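Local coordinates for FAA hydrolase family protein (Pseudomonas aeruginosa, PDB 6J5Y) that probably hydrolyses fumarylpyruvate to fumarate and pyruvate, as a manganese-binding member of the fumarylacetoacetate hydrolase superfamily, at residues A[10-15]-A[19-24]; A[40-45]-A[122-127]. All blocks are in the same frame, centred on the assembly; numbering follows the deposited sequence.

Contact 1. Residues A[10-15]-A[19-24]; sequences VSLTIH and QTFPVR
Leu12 lies at the apolar centre, between Phe21 and Val23 of the returning arm. Its CB runs beside that of Phe21, the two side chains leaving the same face of the hairpin in the same direction, while its branch point meets Val23 at about a right angle, Leu12 CG being 3.9 Å from Val23 CG2. CG of Leu12 is turned beside its own backbone N (chi1 -57°), which swings the isobutyl group toward Val23; CD1 still reaches the Phe21 ring obliquely. Val10 adds a looser touch on Val23 at one end. At the other, Ile14 lays its ethyl arm along the backbone of 19-21: Ile14 CG1 is 3.4 Å from Gln19 O, a carbonyl oxygen. Beyond it, the terminal methyl of Ile14 approaches the CB of Phe21.

Outside this centre runs the antiparallel backbone. Leu12 and Phe21 form a hydrogen-bonded pair with two bonds of equal length, Leu12 N to Phe21 O and Phe21 N to Leu12 O, both 2.8 Å. Val23 N closes the row on Val10 O at 2.7 Å. Ser11 and Pro22, a non-hydrogen-bonded pair, face the other way, and on this more polar side Ser11 CB packs 3.4 Å from Thr20 OG1.

The result is a short two-stranded beta hairpin near the N-terminus, whose Leu12 and Phe21 face turns to the body of the protein. Leu12 rests on Ile142, Val59 and Leu198, and Phe21 on Leu145 and Leu198, so the hairpin packs against strands 59-61, 140-147 and 198-200. Backbone bonds from Thr13 and His15 to Leu145 tie its first arm to strand 140-147.

Contact 2. Residues A[40-45]-A[122-127]; sequences MGFDPE and RMREMG
Arg124 and Phe42 bury most of the surface in this small contact, meeting through the ends of side chains that come from opposite directions. Arg124 projects from the last turn of helix 117-126; Phe42 projects from the loop that follows helix 34-39. NH1 of the arginine stands at the edge of the phenyl ring, near its plane, 3.8 Å from Phe42 CE2 and equally close to CZ. The ring and guanidinium planes are 68° apart, so the flat groups do not stack. The aliphatic part of the arginine also takes part: Arg124 CD lies 3.9 Å from Phe42 CZ. Nearly extended first and second torsions carry CD out to the ring, and a bend at chi3 (78°) then turns the guanidinium so that NH1 meets the same end of it.

Met40 has a lesser share. Its carbonyl oxygen, Met40 O, approaches Arg124 NH1 at 4.4 Å, too long for a hydrogen bond, while its CB lies in the plane of the Phe42 ring at the edge. The Met40 side chain leads away from the helix and ends about 6 Å from the bound pyruvate, so the Met40 end of the loop lies near that ligand. Gly41 and Gly127, each closing a Schellman motif, mark where the two segments leave their helices.

Phe42 also makes a cation-pi contact with the pyruvate-pocket residue Arg31, and Arg124 touches both Arg31 and Trp130. Toward Arg124 the chemistry differs: a guanidinium N at the ring edge misses the pi face, so this meeting is van der Waals in character, probably with little electrostatic gain. The contact is small and rests on that touch, with no bond fixing the guanidinium to the loop segment.

How the contacts relate
Contacts 1 and 2 lie on opposite sides of the chain's centre, about 33 Å apart between centres, and share no secondary-structure element. Contact 1 is local in sequence and partly buried: neighbouring arms of one hairpin are joined by regular backbone hydrogen bonds, with an apolar face pressed on the protein body. Contact 2 brings together a loop and a helix end 77 residues apart at the surface, through side-chain ends without a hydrogen bond between the segments. The buried area falls accordingly, from 454 to 85 Å². Contact 2 has one end, at Met40, near the bound pyruvate, whereas 10-15 and 19-24 form an N-terminal hairpin that packs on strands of the main fold.

Contact 1. Residues A[10-15]-A[19-24]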
ATOM      1  N   VAL A  10       3.857 -15.107  -0.826  1.00 24.86           N
ATOM      2  CA  VAL A  10       4.275 -14.063   0.145  1.00 26.20           C
ATOM      3  C   VAL A  10       3.276 -14.109   1.290  1.00 24.76           C
ATOM      4  O   VAL A  10       2.050 -14.088   1.030  1.00 26.34           O
ATOM      5  CB  VAL A  10       4.356 -12.658  -0.475  1.00 28.10           C
ATOM      6  CG1 VAL A  10       4.639 -11.605   0.597  1.00 28.20           C
ATOM      7  CG2 VAL A  10       5.392 -12.618  -1.584  1.00 28.86           C
ATOM      8  N   SER A  11       3.766 -14.189   2.516  1.00 25.92           N
ATOM      9  CA  SER A  11       2.882 -14.293   3.697  1.00 27.12           C
ATOM     10  C   SER A  11       3.289 -13.249   4.727  1.00 23.15           C
ATOM     11  O   SER A  11       4.445 -13.185   5.083  1.00 24.97           O
ATOM     12  CB  SER A  11       2.840 -15.675   4.232  1.00 30.09           C
ATOM     13  OG  SER A  11       4.110 -16.286   4.144  1.00 38.62           O
ATOM     14  N   LEU A  12       2.333 -12.432   5.129  1.00 23.80           N
ATOM     15  CA  LEU A  12       2.555 -11.312   6.067  1.00 24.33           C
ATOM     16  C   LEU A  12       2.742 -11.919   7.442  1.00 23.61           C
ATOM     17  O   LEU A  12       1.991 -12.862   7.727  1.00 21.91           O
ATOM     18  CB  LEU A  12       1.329 -10.411   6.069  1.00 22.75           C
ATOM     19  CG  LEU A  12       0.948  -9.850   4.701  1.00 24.44           C
ATOM     20  CD1 LEU A  12      -0.162  -8.809   4.845  1.00 25.29           C
ATOM     21  CD2 LEU A  12       2.168  -9.252   4.026  1.00 23.67           C
ATOM     22  N   THR A  13       3.622 -11.344   8.265  1.00 26.20           N
ATOM     23  CA  THR A  13       3.656 -11.662   9.714  1.00 28.05           C
ATOM     24  C   THR A  13       2.407 -11.025  10.324  1.00 26.59           C
ATOM     25  O   THR A  13       1.906  -9.996   9.766  1.00 23.57           O
ATOM     26  CB  THR A  13       4.977 -11.269  10.394  1.00 29.16           C
ATOM     27  OG1 THR A  13       5.054  -9.849  10.471  1.00 43.16           O
ATOM     28  CG2 THR A  13       6.195 -11.834   9.703  1.00 28.08           C
ATOM     29  N   ILE A  14       1.843 -11.702  11.324  1.00 25.09           N
ATOM     30  CA  ILE A  14       0.602 -11.294  12.035  1.00 26.63           C
ATOM     31  C   ILE A  14       1.030 -10.923  13.454  1.00 26.91           C
ATOM     32  O   ILE A  14       1.668 -11.771  14.130  1.00 28.08           O
ATOM     33  CB  ILE A  14      -0.485 -12.398  12.025  1.00 27.11           C
ATOM     34  CG1 ILE A  14      -0.920 -12.780  10.603  1.00 28.25           C
ATOM     35  CG2 ILE A  14      -1.657 -11.942  12.886  1.00 25.39           C
ATOM     36  CD1 ILE A  14      -1.966 -13.900  10.487  1.00 27.88           C
ATOM     37  N   HIS A  15       0.757  -9.689  13.848  1.00 28.58           N
ATOM     38  CA  HIS A  15       1.231  -9.082  15.111  1.00 30.15           C
ATOM     39  C   HIS A  15       0.816 -10.024  16.249  1.00 32.87           C
ATOM     40  O   HIS A  15      -0.364 -10.394  16.294  1.00 30.87           O
ATOM     41  CB  HIS A  15       0.710  -7.647  15.230  1.00 30.89           C
ATOM     42  CG  HIS A  15       0.859  -7.092  16.608  1.00 34.26           C
ATOM     43  ND1 HIS A  15       2.067  -6.617  17.093  1.00 33.80           N
ATOM     44  CD2 HIS A  15      -0.039  -6.946  17.604  1.00 33.74           C
ATOM     45  CE1 HIS A  15       1.899  -6.206  18.331  1.00 35.79           C
ATOM     46  NE2 HIS A  15       0.614  -6.404  18.668  1.00 35.51           N
ATOM     47  N   GLN A  19       1.377 -17.490  13.169  1.00 36.21           N
ATOM     48  CA  GLN A  19       0.700 -17.696  11.864  1.00 37.46           C
ATOM     49  C   GLN A  19       0.964 -16.512  10.931  1.00 31.39           C
ATOM     50  O   GLN A  19       1.078 -15.382  11.421  1.00 30.12           O
ATOM     51  CB  GLN A  19      -0.793 -17.887  12.094  1.00 39.60           C
ATOM     52  CG  GLN A  19      -1.073 -19.128  12.916  1.00 42.95           C
ATOM     53  CD  GLN A  19      -2.539 -19.456  12.884  1.00 43.50           C
ATOM     54  OE1 GLN A  19      -2.972 -20.349  12.159  1.00 46.45           O
ATOM     55  NE2 GLN A  19      -3.308 -18.713  13.660  1.00 43.39           N
ATOM     56  N   THR A  20       1.003 -16.778   9.623  1.00 29.25           N
ATOM     57  CA  THR A  20       1.227 -15.761   8.567  1.00 26.85           C
ATOM     58  C   THR A  20      -0.022 -15.635   7.680  1.00 25.66           C
ATOM     59  O   THR A  20      -0.808 -16.586   7.571  1.00 27.27           O
ATOM     60  CB  THR A  20       2.487 -16.092   7.753  1.00 28.37           C
ATOM     61  OG1 THR A  20       2.279 -17.347   7.108  1.00 27.50           O
ATOM     62  CG2 THR A  20       3.768 -16.129   8.567  1.00 28.88           C
ATOM     63  N   PHE A  21      -0.166 -14.502   7.011  1.00 25.44           N
ATOM     64  CA  PHE A  21      -1.326 -14.167   6.149  1.00 25.15           C
ATOM     65  C   PHE A  21      -0.870 -14.258   4.697  1.00 25.94           C
ATOM     66  O   PHE A  21      -0.095 -13.409   4.249  1.00 24.17           O
ATOM     67  CB  PHE A  21      -1.827 -12.767   6.491  1.00 26.16           C
ATOM     68  CG  PHE A  21      -3.070 -12.355   5.746  1.00 25.86           C
ATOM     69  CD1 PHE A  21      -2.984 -11.792   4.476  1.00 26.87           C
ATOM     70  CD2 PHE A  21      -4.316 -12.522   6.317  1.00 25.47           C
ATOM     71  CE1 PHE A  21      -4.132 -11.415   3.790  1.00 25.99           C
ATOM     72  CE2 PHE A  21      -5.458 -12.142   5.631  1.00 25.07           C
ATOM     73  CZ  PHE A  21      -5.364 -11.582   4.382  1.00 25.55           C
ATOM     74  N   PRO A  22      -1.243 -15.316   3.954  1.00 23.69           N
ATOM     75  CA  PRO A  22      -0.803 -15.511   2.567  1.00 24.75           C
ATOM     76  C   PRO A  22      -1.456 -14.509   1.611  1.00 26.62           C
ATOM     77  O   PRO A  22      -2.638 -14.450   1.574  1.00 29.28           O
ATOM     78  CB  PRO A  22      -1.260 -16.923   2.218  1.00 24.16           C
ATOM     79  CG  PRO A  22      -2.430 -17.143   3.106  1.00 25.44           C
ATOM     80  CD  PRO A  22      -2.131 -16.377   4.375  1.00 24.38           C
ATOM     81  N   VAL A  23      -0.642 -13.793   0.851  1.00 26.36           N
ATOM     82  CA  VAL A  23      -1.129 -12.726  -0.065  1.00 22.60           C
ATOM     83  C   VAL A  23      -1.623 -13.290  -1.393  1.00 22.17           C
ATOM     84  O   VAL A  23      -0.934 -14.095  -1.967  1.00 21.71           O
ATOM     85  CB  VAL A  23      -0.027 -11.693  -0.307  1.00 21.34           C
ATOM     86  CG1 VAL A  23      -0.469 -10.597  -1.254  1.00 20.93           C
ATOM     87  CG2 VAL A  23       0.428 -11.113   1.012  1.00 21.52           C
ATOM     88  N   ARG A  24      -2.775 -12.811  -1.841  1.00 20.94           N
ATOM     89  CA  ARG A  24      -3.354 -13.226  -3.126  1.00 19.92           C
ATOM     90  C   ARG A  24      -3.160 -12.137  -4.187  1.00 20.84           C
ATOM     91  O   ARG A  24      -2.239 -12.262  -4.916  1.00 22.92           O
ATOM     92  CB  ARG A  24      -4.815 -13.618  -2.956  1.00 20.84           C
ATOM     93  CG  ARG A  24      -5.452 -14.168  -4.216  1.00 20.68           C
ATOM     94  CD  ARG A  24      -6.898 -14.500  -3.962  1.00 20.94           C
ATOM     95  NE  ARG A  24      -7.622 -14.761  -5.174  1.00 22.24           N
ATOM     96  CZ  ARG A  24      -8.201 -13.870  -5.944  1.00 24.12           C
ATOM     97  NH1 ARG A  24      -8.825 -14.275  -7.028  1.00 25.49           N
ATOM     98  NH2 ARG A  24      -8.139 -12.588  -5.658  1.00 25.29           N
TER

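Contact 2. Residues A[40-45]-A[122-127]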
ATOM      1  N   MET A  40      -0.395  16.732  -6.988  1.00 30.20           N
ATOM      2  CA  MET A  40      -0.035  16.033  -8.253  1.00 30.65           C
ATOM      3  C   MET A  40      -0.668  16.751  -9.450  1.00 30.06           C
ATOM      4  O   MET A  40      -0.413  16.309 -10.566  1.00 29.16           O
ATOM      5  CB  MET A  40      -0.461  14.566  -8.203  1.00 28.41           C
ATOM      6  CG  MET A  40       0.237  13.817  -7.077  1.00 31.20           C
ATOM      7  SD  MET A  40       2.046  13.708  -7.300  1.00 31.85           S
ATOM      8  CE  MET A  40       2.667  14.260  -5.716  1.00 39.34           C
ATOM      9  N   GLY A  41      -1.442  17.815  -9.203  1.00 33.09           N
ATOM     10  CA  GLY A  41      -2.030  18.697 -10.229  1.00 33.53           C
ATOM     11  C   GLY A  41      -3.422  18.259 -10.640  1.00 34.13           C
ATOM     12  O   GLY A  41      -3.874  18.702 -11.709  1.00 36.20           O
ATOM     13  N   PHE A  42      -4.106  17.459  -9.824  1.00 31.17           N
ATOM     14  CA  PHE A  42      -5.459  16.919 -10.137  1.00 33.66           C
ATOM     15  C   PHE A  42      -6.507  17.563  -9.227  1.00 34.79           C
ATOM     16  O   PHE A  42      -6.142  18.157  -8.177  1.00 37.82           O
ATOM     17  CB  PHE A  42      -5.421  15.392 -10.105  1.00 32.07           C
ATOM     18  CG  PHE A  42      -4.492  14.842 -11.160  1.00 32.62           C
ATOM     19  CD1 PHE A  42      -4.895  14.765 -12.482  1.00 32.75           C
ATOM     20  CD2 PHE A  42      -3.192  14.466 -10.846  1.00 32.74           C
ATOM     21  CE1 PHE A  42      -4.035  14.277 -13.457  1.00 32.53           C
ATOM     22  CE2 PHE A  42      -2.327  13.991 -11.819  1.00 33.66           C
ATOM     23  CZ  PHE A  42      -2.753  13.887 -13.125  1.00 34.37           C
ATOM     24  N   ASP A  43      -7.772  17.480  -9.644  1.00 32.32           N
ATOM     25  CA  ASP A  43      -8.928  18.093  -8.943  1.00 34.31           C
ATOM     26  C   ASP A  43      -9.745  16.981  -8.302  1.00 32.67           C
ATOM     27  O   ASP A  43     -10.528  16.305  -8.972  1.00 36.27           O
ATOM     28  CB  ASP A  43      -9.781  18.946  -9.890  1.00 35.18           C
ATOM     29  CG  ASP A  43     -10.967  19.602  -9.205  1.00 38.80           C
ATOM     30  OD1 ASP A  43     -11.220  19.290  -8.020  1.00 39.43           O
ATOM     31  OD2 ASP A  43     -11.647  20.418  -9.869  1.00 45.27           O
ATOM     32  N   PRO A  44      -9.638  16.795  -6.972  1.00 32.12           N
ATOM     33  CA  PRO A  44     -10.260  15.643  -6.320  1.00 31.50           C
ATOM     34  C   PRO A  44     -11.784  15.791  -6.219  1.00 33.40           C
ATOM     35  O   PRO A  44     -12.442  14.848  -5.821  1.00 32.41           O
ATOM     36  CB  PRO A  44      -9.588  15.627  -4.937  1.00 32.65           C
ATOM     37  CG  PRO A  44      -9.245  17.101  -4.676  1.00 30.84           C
ATOM     38  CD  PRO A  44      -8.897  17.659  -6.039  1.00 30.24           C
ATOM     39  N   GLU A  45     -12.279  16.970  -6.575  1.00 35.54           N
ATOM     40  CA  GLU A  45     -13.736  17.194  -6.517  1.00 40.96           C
ATOM     41  C   GLU A  45     -14.391  16.788  -7.842  1.00 38.47           C
ATOM     42  O   GLU A  45     -15.574  16.494  -7.830  1.00 44.64           O
ATOM     43  CB  GLU A  45     -14.022  18.651  -6.182  1.00 45.96           C
ATOM     44  CG  GLU A  45     -13.731  19.007  -4.734  1.00 51.02           C
ATOM     45  CD  GLU A  45     -14.542  20.198  -4.264  1.00 54.57           C
ATOM     46  OE1 GLU A  45     -14.412  20.591  -3.098  1.00 57.21           O
ATOM     47  OE2 GLU A  45     -15.297  20.723  -5.087  1.00 57.68           O
ATOM     48  N   ARG A 122       5.527   9.199 -17.202  1.00 29.09           N
ATOM     49  CA  ARG A 122       5.658   8.982 -18.675  1.00 28.75           C
ATOM     50  C   ARG A 122       4.464   8.151 -19.203  1.00 27.72           C
ATOM     51  O   ARG A 122       3.863   8.532 -20.237  1.00 24.90           O
ATOM     52  CB  ARG A 122       7.015   8.361 -18.992  1.00 33.11           C
ATOM     53  CG  ARG A 122       7.324   8.243 -20.479  1.00 39.56           C
ATOM     54  CD  ARG A 122       8.795   7.976 -20.729  1.00 45.63           C
ATOM     55  NE  ARG A 122       9.085   6.546 -20.747  1.00 56.91           N
ATOM     56  CZ  ARG A 122      10.298   6.000 -20.624  1.00 59.54           C
ATOM     57  NH1 ARG A 122      11.364   6.769 -20.444  1.00 63.43           N
ATOM     58  NH2 ARG A 122      10.437   4.682 -20.669  1.00 57.50           N
ATOM     59  N   MET A 123       4.091   7.065 -18.529  1.00 26.92           N
ATOM     60  CA  MET A 123       2.925   6.237 -18.958  1.00 25.01           C
ATOM     61  C   MET A 123       1.633   7.075 -18.858  1.00 23.89           C
ATOM     62  O   MET A 123       0.870   7.086 -19.844  1.00 23.15           O
ATOM     63  CB  MET A 123       2.806   4.949 -18.136  1.00 26.30           C
ATOM     64  CG  MET A 123       4.047   4.063 -18.217  1.00 24.65           C
ATOM     65  SD  MET A 123       4.483   3.459 -19.889  1.00 28.04           S
ATOM     66  CE  MET A 123       5.620   4.756 -20.384  1.00 26.45           C
ATOM     67  N   ARG A 124       1.431   7.829 -17.780  1.00 21.38           N
ATOM     68  CA  ARG A 124       0.239   8.705 -17.639  1.00 24.69           C
ATOM     69  C   ARG A 124       0.162   9.681 -18.841  1.00 24.13           C
ATOM     70  O   ARG A 124      -0.898   9.786 -19.476  1.00 23.82           O
ATOM     71  CB  ARG A 124       0.279   9.388 -16.266  1.00 25.61           C
ATOM     72  CG  ARG A 124      -0.828  10.404 -16.052  1.00 29.45           C
ATOM     73  CD  ARG A 124      -0.470  11.408 -14.995  1.00 35.03           C
ATOM     74  NE  ARG A 124       0.448  12.421 -15.499  1.00 40.47           N
ATOM     75  CZ  ARG A 124       1.119  13.286 -14.747  1.00 42.95           C
ATOM     76  NH1 ARG A 124       0.999  13.275 -13.428  1.00 42.84           N
ATOM     77  NH2 ARG A 124       1.921  14.160 -15.325  1.00 46.23           N
ATOM     78  N   GLU A 125       1.230  10.386 -19.168  1.00 27.25           N
ATOM     79  CA  GLU A 125       1.221  11.381 -20.283  1.00 31.79           C
ATOM     80  C   GLU A 125       0.986  10.674 -21.631  1.00 30.70           C
ATOM     81  O   GLU A 125       0.451  11.333 -22.536  1.00 33.48           O
ATOM     82  CB  GLU A 125       2.497  12.232 -20.244  1.00 37.26           C
ATOM     83  CG  GLU A 125       2.361  13.509 -19.409  1.00 41.66           C
ATOM     84  CD  GLU A 125       1.693  14.683 -20.124  1.00 49.24           C
ATOM     85  OE1 GLU A 125       2.373  15.397 -20.914  1.00 52.31           O
ATOM     86  OE2 GLU A 125       0.481  14.885 -19.902  1.00 61.67           O
ATOM     87  N   MET A 126       1.277   9.372 -21.761  1.00 31.89           N
ATOM     88  CA  MET A 126       1.129   8.609 -23.041  1.00 31.80           C
ATOM     89  C   MET A 126      -0.171   7.788 -23.060  1.00 29.33           C
ATOM     90  O   MET A 126      -0.414   7.092 -24.079  1.00 23.89           O
ATOM     91  CB  MET A 126       2.317   7.669 -23.275  1.00 36.59           C
ATOM     92  CG  MET A 126       3.627   8.408 -23.547  1.00 41.07           C
ATOM     93  SD  MET A 126       5.060   7.307 -23.670  1.00 44.48           S
ATOM     94  CE  MET A 126       6.267   8.426 -24.385  1.00 53.68           C
ATOM     95  N   GLY A 127      -0.968   7.848 -21.991  1.00 24.91           N
ATOM     96  CA  GLY A 127      -2.226   7.087 -21.854  1.00 25.40           C
ATOM     97  C   GLY A 127      -1.955   5.596 -21.778  1.00 24.31           C
ATOM     98  O   GLY A 127      -2.805   4.804 -22.205  1.00 26.84           O
TER